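ORF10 (Moritella marina, PDB 6RIW) forms the ketosynthase–chain length factor part of a polyunsaturated fatty acid synthase, which probably condenses acyl units during fatty acid chain extension. Local coordinates at residues A[560-565]-A[650-655]; A[568-573]-A[685-690]. All coordinates share one frame; numbering follows the deposited sequence.

How the contacts relate
Contacts 1 and 2 lie side by side, their centres about 8 Å apart, in the second of the chain's two ketosynthase-like halves, consistent with the chain length factor. Along the chain their segments alternate: helix 552-567 runs out into 568-573, and 650-655 precedes 685-690. Two probable backbone hydrogen bonds join them, Trp-653 O to Gly-573 N (2.9 Å) and Ala-565 O to Leu-570 N (3.0 Å). Leu-570 also touches the side chains of Ala-565 and Trp-653, so the apolar packing of contact 2 continues into contact 1. Both are structural packing away from the magnesium site at Met-1 and Lys-286.

Contact 1: A[560-565]-A[650-655]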
ATOM      1  N   VAL A 560      16.355   3.770  -9.074  1.00 13.01           N
ATOM      2  CA  VAL A 560      16.890   2.410  -9.166  1.00 14.85           C
ATOM      3  C   VAL A 560      16.109   1.594 -10.190  1.00 14.46           C
ATOM      4  O   VAL A 560      16.690   0.763 -10.902  1.00 14.84           O
ATOM      5  CB  VAL A 560      16.943   1.700  -7.794  1.00 15.27           C
ATOM      6  CG1 VAL A 560      17.902   2.415  -6.839  1.00 15.45           C
ATOM      7  CG2 VAL A 560      15.530   1.532  -7.151  1.00 12.24           C
ATOM      8  N   ALA A 561      14.793   1.809 -10.285  1.00 12.07           N
ATOM      9  CA  ALA A 561      13.989   1.061 -11.253  1.00 12.72           C
ATOM     10  C   ALA A 561      14.389   1.417 -12.678  1.00 15.36           C
ATOM     11  O   ALA A 561      14.531   0.534 -13.535  1.00 14.30           O
ATOM     12  CB  ALA A 561      12.490   1.341 -11.063  1.00 13.50           C
ATOM     13  N   ASP A 562      14.578   2.709 -12.938  1.00 15.86           N
ATOM     14  CA  ASP A 562      15.032   3.169 -14.252  1.00 17.37           C
ATOM     15  C   ASP A 562      16.371   2.542 -14.619  1.00 16.67           C
ATOM     16  O   ASP A 562      16.557   2.061 -15.742  1.00 16.88           O
ATOM     17  CB  ASP A 562      15.140   4.696 -14.245  1.00 16.87           C
ATOM     18  CG  ASP A 562      15.355   5.283 -15.643  1.00 19.81           C
ATOM     19  OD1 ASP A 562      14.615   4.923 -16.580  1.00 21.34           O
ATOM     20  OD2 ASP A 562      16.262   6.129 -15.781  1.00 22.55           O
ATOM     21  N   ASN A 563      17.316   2.534 -13.675  1.00 14.57           N
ATOM     22  CA  ASN A 563      18.637   1.971 -13.941  1.00 17.19           C
ATOM     23  C   ASN A 563      18.563   0.464 -14.169  1.00 19.50           C
ATOM     24  O   ASN A 563      19.215  -0.065 -15.082  1.00 18.82           O
ATOM     25  CB  ASN A 563      19.593   2.296 -12.787  1.00 16.76           C
ATOM     26  CG  ASN A 563      20.000   3.752 -12.770  1.00 22.84           C
ATOM     27  OD1 ASN A 563      19.907   4.440 -13.785  1.00 25.02           O
ATOM     28  ND2 ASN A 563      20.458   4.230 -11.622  1.00 22.57           N
ATOM     29  N   ALA A 564      17.756  -0.246 -13.368  1.00 14.21           N
ATOM     30  CA  ALA A 564      17.603  -1.682 -13.575  1.00 14.66           C
ATOM     31  C   ALA A 564      16.978  -1.980 -14.944  1.00 16.28           C
ATOM     32  O   ALA A 564      17.372  -2.941 -15.620  1.00 14.68           O
ATOM     33  CB  ALA A 564      16.769  -2.292 -12.433  1.00 12.10           C
ATOM     34  N   ALA A 565      16.012  -1.157 -15.370  1.00 14.96           N
ATOM     35  CA  ALA A 565      15.361  -1.370 -16.663  1.00 17.20           C
ATOM     36  C   ALA A 565      16.352  -1.202 -17.805  1.00 17.82           C
ATOM     37  O   ALA A 565      16.350  -1.988 -18.762  1.00 17.86           O
ATOM     38  CB  ALA A 565      14.189  -0.403 -16.832  1.00 16.19           C
ATOM     39  N   SER A 650       6.125   3.434 -15.268  1.00 16.42           N
ATOM     40  CA  SER A 650       5.321   3.036 -16.432  1.00 18.89           C
ATOM     41  C   SER A 650       5.040   4.205 -17.364  1.00 20.36           C
ATOM     42  O   SER A 650       4.938   4.015 -18.587  1.00 17.31           O
ATOM     43  CB  SER A 650       3.988   2.430 -15.995  1.00 21.08           C
ATOM     44  OG  SER A 650       4.201   1.317 -15.144  1.00 22.47           O
ATOM     45  N   ALA A 651       4.870   5.409 -16.816  1.00 17.37           N
ATOM     46  CA  ALA A 651       4.638   6.556 -17.691  1.00 21.53           C
ATOM     47  C   ALA A 651       5.925   6.972 -18.397  1.00 22.70           C
ATOM     48  O   ALA A 651       5.897   7.339 -19.579  1.00 25.82           O
ATOM     49  CB  ALA A 651       4.040   7.727 -16.903  1.00 21.91           C
ATOM     50  N   LEU A 652       7.060   6.897 -17.700  1.00 19.27           N
ATOM     51  CA  LEU A 652       8.347   7.223 -18.313  1.00 22.06           C
ATOM     52  C   LEU A 652       8.682   6.272 -19.456  1.00 23.62           C
ATOM     53  O   LEU A 652       9.217   6.693 -20.494  1.00 23.95           O
ATOM     54  CB  LEU A 652       9.456   7.186 -17.259  1.00 22.42           C
ATOM     55  CG  LEU A 652      10.891   7.392 -17.760  1.00 22.54           C
ATOM     56  CD1 LEU A 652      11.052   8.806 -18.332  1.00 29.84           C
ATOM     57  CD2 LEU A 652      11.925   7.133 -16.653  1.00 22.48           C
ATOM     58  N   TRP A 653       8.376   4.990 -19.292  1.00 19.10           N
ATOM     59  CA  TRP A 653       8.737   3.970 -20.270  1.00 20.88           C
ATOM     60  C   TRP A 653       7.580   3.595 -21.185  1.00 18.08           C
ATOM     61  O   TRP A 653       7.750   2.729 -22.052  1.00 20.18           O
ATOM     62  CB  TRP A 653       9.261   2.718 -19.552  1.00 17.67           C
ATOM     63  CG  TRP A 653      10.651   2.878 -18.993  1.00 19.46           C
ATOM     64  CD1 TRP A 653      11.017   3.557 -17.856  1.00 18.20           C
ATOM     65  CD2 TRP A 653      11.861   2.365 -19.554  1.00 21.91           C
ATOM     66  NE1 TRP A 653      12.378   3.488 -17.678  1.00 19.27           N
ATOM     67  CE2 TRP A 653      12.920   2.761 -18.706  1.00 21.37           C
ATOM     68  CE3 TRP A 653      12.154   1.590 -20.687  1.00 21.87           C
ATOM     69  CZ2 TRP A 653      14.248   2.411 -18.956  1.00 19.35           C
ATOM     70  CZ3 TRP A 653      13.470   1.254 -20.938  1.00 20.28           C
ATOM     71  CH2 TRP A 653      14.500   1.653 -20.072  1.00 21.92           C
ATOM     72  N   ASP A 654       6.409   4.215 -21.004  1.00 17.59           N
ATOM     73  CA  ASP A 654       5.189   3.851 -21.725  1.00 19.57           C
ATOM     74  C   ASP A 654       4.883   2.355 -21.602  1.00 22.23           C
ATOM     75  O   ASP A 654       4.561   1.684 -22.584  1.00 20.26           O
ATOM     76  CB  ASP A 654       5.285   4.287 -23.199  1.00 23.53           C
ATOM     77  CG  ASP A 654       3.933   4.342 -23.898  1.00 28.79           C
ATOM     78  OD1 ASP A 654       2.877   4.540 -23.223  1.00 26.61           O
ATOM     79  OD2 ASP A 654       3.933   4.174 -25.147  1.00 25.79           O
ATOM     80  N   PHE A 655       4.972   1.816 -20.382  1.00 17.65           N
ATOM     81  CA  PHE A 655       4.635   0.413 -20.165  1.00 16.71           C
ATOM     82  C   PHE A 655       3.134   0.263 -19.991  1.00 20.03           C
ATOM     83  O   PHE A 655       2.468   1.154 -19.460  1.00 22.50           O
ATOM     84  CB  PHE A 655       5.338  -0.131 -18.909  1.00 16.46           C
ATOM     85  CG  PHE A 655       6.824  -0.345 -19.068  1.00 18.82           C
ATOM     86  CD1 PHE A 655       7.372  -0.670 -20.301  1.00 16.63           C
ATOM     87  CD2 PHE A 655       7.667  -0.248 -17.963  1.00 17.55           C
ATOM     88  CE1 PHE A 655       8.766  -0.891 -20.431  1.00 16.42           C
ATOM     89  CE2 PHE A 655       9.041  -0.462 -18.077  1.00 18.57           C
ATOM     90  CZ  PHE A 655       9.591  -0.788 -19.319  1.00 17.07           C
TER
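Asp-562 OD1 receives two donors: the indole nitrogen of Trp-653 across the contact and, in a salt bridge, NH2 of Arg-539 of helix 537-540. The indole bond, Trp-653 NE1 to Asp-562 OD1, is 2.9 Å long. It meets the oxygen nearly along the C-O direction but is bent at the hydrogen (140°), the acceptor standing somewhat out of the ring plane. Carboxylate and indole planes are strongly turned, 65° apart. Asp-562 carries its acid from the flank of its helix across to the indole edge because chi1 of -169° turns CG away from the backbone nitrogen, while OD2 forms a salt bridge with Lys-566 one turn on.

Next to this polar grip the contact is apolar. Ala-565 lays CB over one face of the indole, toward the rim, 3.5 Å from Trp-653 CZ2; the methyl makes a CH-pi contact with the six-membered ring. Alanine suits the place because a single methyl lets the helix come close to the ring. Leu-652 brings CD2 within 3.5 Å of Asp-562 OD1, screening the acid with a hydrocarbon branch.

A phenylalanine in place of Trp-653 would probably leave Asp-562 OD1 without its indole mate and Ala-565 with less ring to cover.

Tryptophan thus serves both needs here, one N-H for the acid and a broad face for the methyl, joining helix 642-653 to helix 552-567. With two cationic groups close to it, the buried Asp-562 is likely to remain ionised.

Contact 2: A[568-573]-A[685-690]; sequences GGLVEG and VEAVII
Leu-570 meets strand 687-694 through apolar contacts alone, its two methyls dividing the work. CD2 of Leu-570 sits against CB of Ala-687 at 3.9 Å, and CD1 of Leu-570 lies at the same distance, 3.9 Å, from CG1 of Ile-689, with the Ile-689 CD1 methyl hardly farther. Ala-687 and Ile-689 are two residues apart in the strand. Ala-687, being small, leaves room for one branch of the leucine; the longer Ile-689 reaches across to the other, its CG1 anti to the carbonyl carbon (chi1 -59°).

The backbone prepares this approach. Gly-569 closes helix 552-567 in a Schellman motif with positive phi, a conformation that glycine takes easily, and the chain then turns so that Leu-570 faces the strand.

Polar links tie the strand segment to the end of the loop and the strand after it: Glu-686 OE1 forms a salt bridge with Arg-574, and the backbones of Ala-687 and Ile-689 are hydrogen-bonded to that of Ala-577 in strand 576-581.

In the fold, strand 687-694 runs parallel to 576-581 and antiparallel to 741-752. Leu-570 also touches Val-749 of the latter and Phe-655, while Val-688, pointing away from the loop, packs on helix 668-682.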
ATOM      1  N   GLY A 568      18.696  -4.182 -17.814  1.00 13.71           N
ATOM      2  CA  GLY A 568      18.038  -5.339 -18.377  1.00 17.81           C
ATOM      3  C   GLY A 568      17.691  -5.250 -19.847  1.00 20.39           C
ATOM      4  O   GLY A 568      17.050  -6.166 -20.367  1.00 22.38           O
ATOM      5  N   GLY A 569      18.082  -4.175 -20.529  1.00 21.39           N
ATOM      6  CA  GLY A 569      17.776  -4.029 -21.945  1.00 21.83           C
ATOM      7  C   GLY A 569      16.304  -3.882 -22.267  1.00 23.63           C
ATOM      8  O   GLY A 569      15.870  -4.260 -23.363  1.00 20.78           O
ATOM      9  N   LEU A 570      15.509  -3.347 -21.346  1.00 19.06           N
ATOM     10  CA  LEU A 570      14.089  -3.213 -21.637  1.00 17.15           C
ATOM     11  C   LEU A 570      13.851  -2.169 -22.733  1.00 18.42           C
ATOM     12  O   LEU A 570      14.683  -1.302 -22.997  1.00 16.96           O
ATOM     13  CB  LEU A 570      13.314  -2.847 -20.368  1.00 16.80           C
ATOM     14  CG  LEU A 570      13.322  -3.924 -19.270  1.00 17.81           C
ATOM     15  CD1 LEU A 570      12.326  -3.583 -18.170  1.00 18.19           C
ATOM     16  CD2 LEU A 570      13.030  -5.321 -19.833  1.00 18.55           C
ATOM     17  N   VAL A 571      12.674  -2.260 -23.350  1.00 19.83           N
ATOM     18  CA  VAL A 571      12.270  -1.442 -24.494  1.00 22.61           C
ATOM     19  C   VAL A 571      10.981  -0.707 -24.144  1.00 21.97           C
ATOM     20  O   VAL A 571      10.031  -1.322 -23.643  1.00 20.07           O
ATOM     21  CB  VAL A 571      12.055  -2.314 -25.748  1.00 23.25           C
ATOM     22  CG1 VAL A 571      11.548  -1.463 -26.918  1.00 24.92           C
ATOM     23  CG2 VAL A 571      13.351  -3.047 -26.114  1.00 23.13           C
ATOM     24  N   GLU A 572      10.935   0.592 -24.451  1.00 22.13           N
ATOM     25  CA  GLU A 572       9.749   1.400 -24.188  1.00 22.80           C
ATOM     26  C   GLU A 572       8.546   0.919 -24.995  1.00 24.82           C
ATOM     27  O   GLU A 572       8.678   0.344 -26.083  1.00 21.27           O
ATOM     28  CB  GLU A 572      10.033   2.872 -24.505  1.00 26.73           C
ATOM     29  CG  GLU A 572      11.285   3.409 -23.832  1.00 29.53           C
ATOM     30  CD  GLU A 572      11.484   4.922 -24.005  1.00 42.11           C
ATOM     31  OE1 GLU A 572      10.907   5.526 -24.947  1.00 36.71           O
ATOM     32  OE2 GLU A 572      12.238   5.504 -23.188  1.00 43.75           O
ATOM     33  N   GLY A 573       7.357   1.146 -24.436  1.00 20.99           N
ATOM     34  CA  GLY A 573       6.116   0.864 -25.126  1.00 22.06           C
ATOM     35  C   GLY A 573       5.626  -0.560 -25.046  1.00 24.65           C
ATOM     36  O   GLY A 573       4.738  -0.937 -25.813  1.00 25.83           O
ATOM     37  N   VAL A 685       2.543 -10.646 -20.243  1.00 20.26           N
ATOM     38  CA  VAL A 685       3.557  -9.687 -19.847  1.00 18.46           C
ATOM     39  C   VAL A 685       4.942 -10.211 -20.226  1.00 16.69           C
ATOM     40  O   VAL A 685       5.239 -11.404 -20.084  1.00 19.44           O
ATOM     41  CB  VAL A 685       3.417  -9.406 -18.339  1.00 17.20           C
ATOM     42  CG1 VAL A 685       3.771 -10.653 -17.509  1.00 17.89           C
ATOM     43  CG2 VAL A 685       4.240  -8.216 -17.940  1.00 20.96           C
ATOM     44  N   GLU A 686       5.782  -9.323 -20.755  1.00 17.42           N
ATOM     45  CA  GLU A 686       7.098  -9.708 -21.272  1.00 16.43           C
ATOM     46  C   GLU A 686       8.202  -9.659 -20.219  1.00 18.53           C
ATOM     47  O   GLU A 686       9.193 -10.398 -20.324  1.00 19.02           O
ATOM     48  CB  GLU A 686       7.495  -8.773 -22.420  1.00 24.20           C
ATOM     49  CG  GLU A 686       6.549  -8.801 -23.601  1.00 27.70           C
ATOM     50  CD  GLU A 686       6.721  -7.589 -24.519  1.00 34.74           C
ATOM     51  OE1 GLU A 686       7.878  -7.128 -24.691  1.00 28.70           O
ATOM     52  OE2 GLU A 686       5.691  -7.100 -25.062  1.00 37.71           O
ATOM     53  N   ALA A 687       8.085  -8.765 -19.241  1.00 15.01           N
ATOM     54  CA  ALA A 687       9.082  -8.646 -18.176  1.00 12.42           C
ATOM     55  C   ALA A 687       8.394  -8.029 -16.974  1.00 14.70           C
ATOM     56  O   ALA A 687       7.321  -7.431 -17.098  1.00 15.45           O
ATOM     57  CB  ALA A 687      10.287  -7.784 -18.572  1.00 13.72           C
ATOM     58  N   VAL A 688       9.030  -8.167 -15.811  1.00 14.44           N
ATOM     59  CA  VAL A 688       8.524  -7.562 -14.581  1.00 13.62           C
ATOM     60  C   VAL A 688       9.676  -6.850 -13.895  1.00 13.48           C
ATOM     61  O   VAL A 688      10.747  -7.440 -13.700  1.00 13.86           O
ATOM     62  CB  VAL A 688       7.898  -8.605 -13.634  1.00 14.70           C
ATOM     63  CG1 VAL A 688       7.500  -7.955 -12.298  1.00 12.41           C
ATOM     64  CG2 VAL A 688       6.699  -9.299 -14.288  1.00 12.91           C
ATOM     65  N   ILE A 689       9.480  -5.571 -13.595  1.00  9.91           N
ATOM     66  CA  ILE A 689      10.411  -4.828 -12.755  1.00 11.77           C
ATOM     67  C   ILE A 689       9.937  -5.022 -11.329  1.00 12.20           C
ATOM     68  O   ILE A 689       8.772  -4.740 -11.023  1.00 12.24           O
ATOM     69  CB  ILE A 689      10.424  -3.335 -13.114  1.00 13.21           C
ATOM     70  CG1 ILE A 689      10.830  -3.132 -14.574  1.00 14.89           C
ATOM     71  CG2 ILE A 689      11.345  -2.580 -12.174  1.00 12.36           C
ATOM     72  CD1 ILE A 689      10.941  -1.673 -14.981  1.00 13.15           C
ATOM     73  N   ILE A 690      10.814  -5.509 -10.455  1.00 12.25           N
ATOM     74  CA  ILE A 690      10.500  -5.547  -9.025  1.00 10.35           C
ATOM     75  C   ILE A 690      11.400  -4.531  -8.345  1.00 11.23           C
ATOM     76  O   ILE A 690      12.617  -4.713  -8.302  1.00 10.59           O
ATOM     77  CB  ILE A 690      10.688  -6.933  -8.405  1.00 10.91           C
ATOM     78  CG1 ILE A 690       9.847  -7.966  -9.172  1.00 10.17           C
ATOM     79  CG2 ILE A 690      10.275  -6.859  -6.906  1.00 12.62           C
ATOM     80  CD1 ILE A 690      10.009  -9.395  -8.650  1.00 11.82           C
TER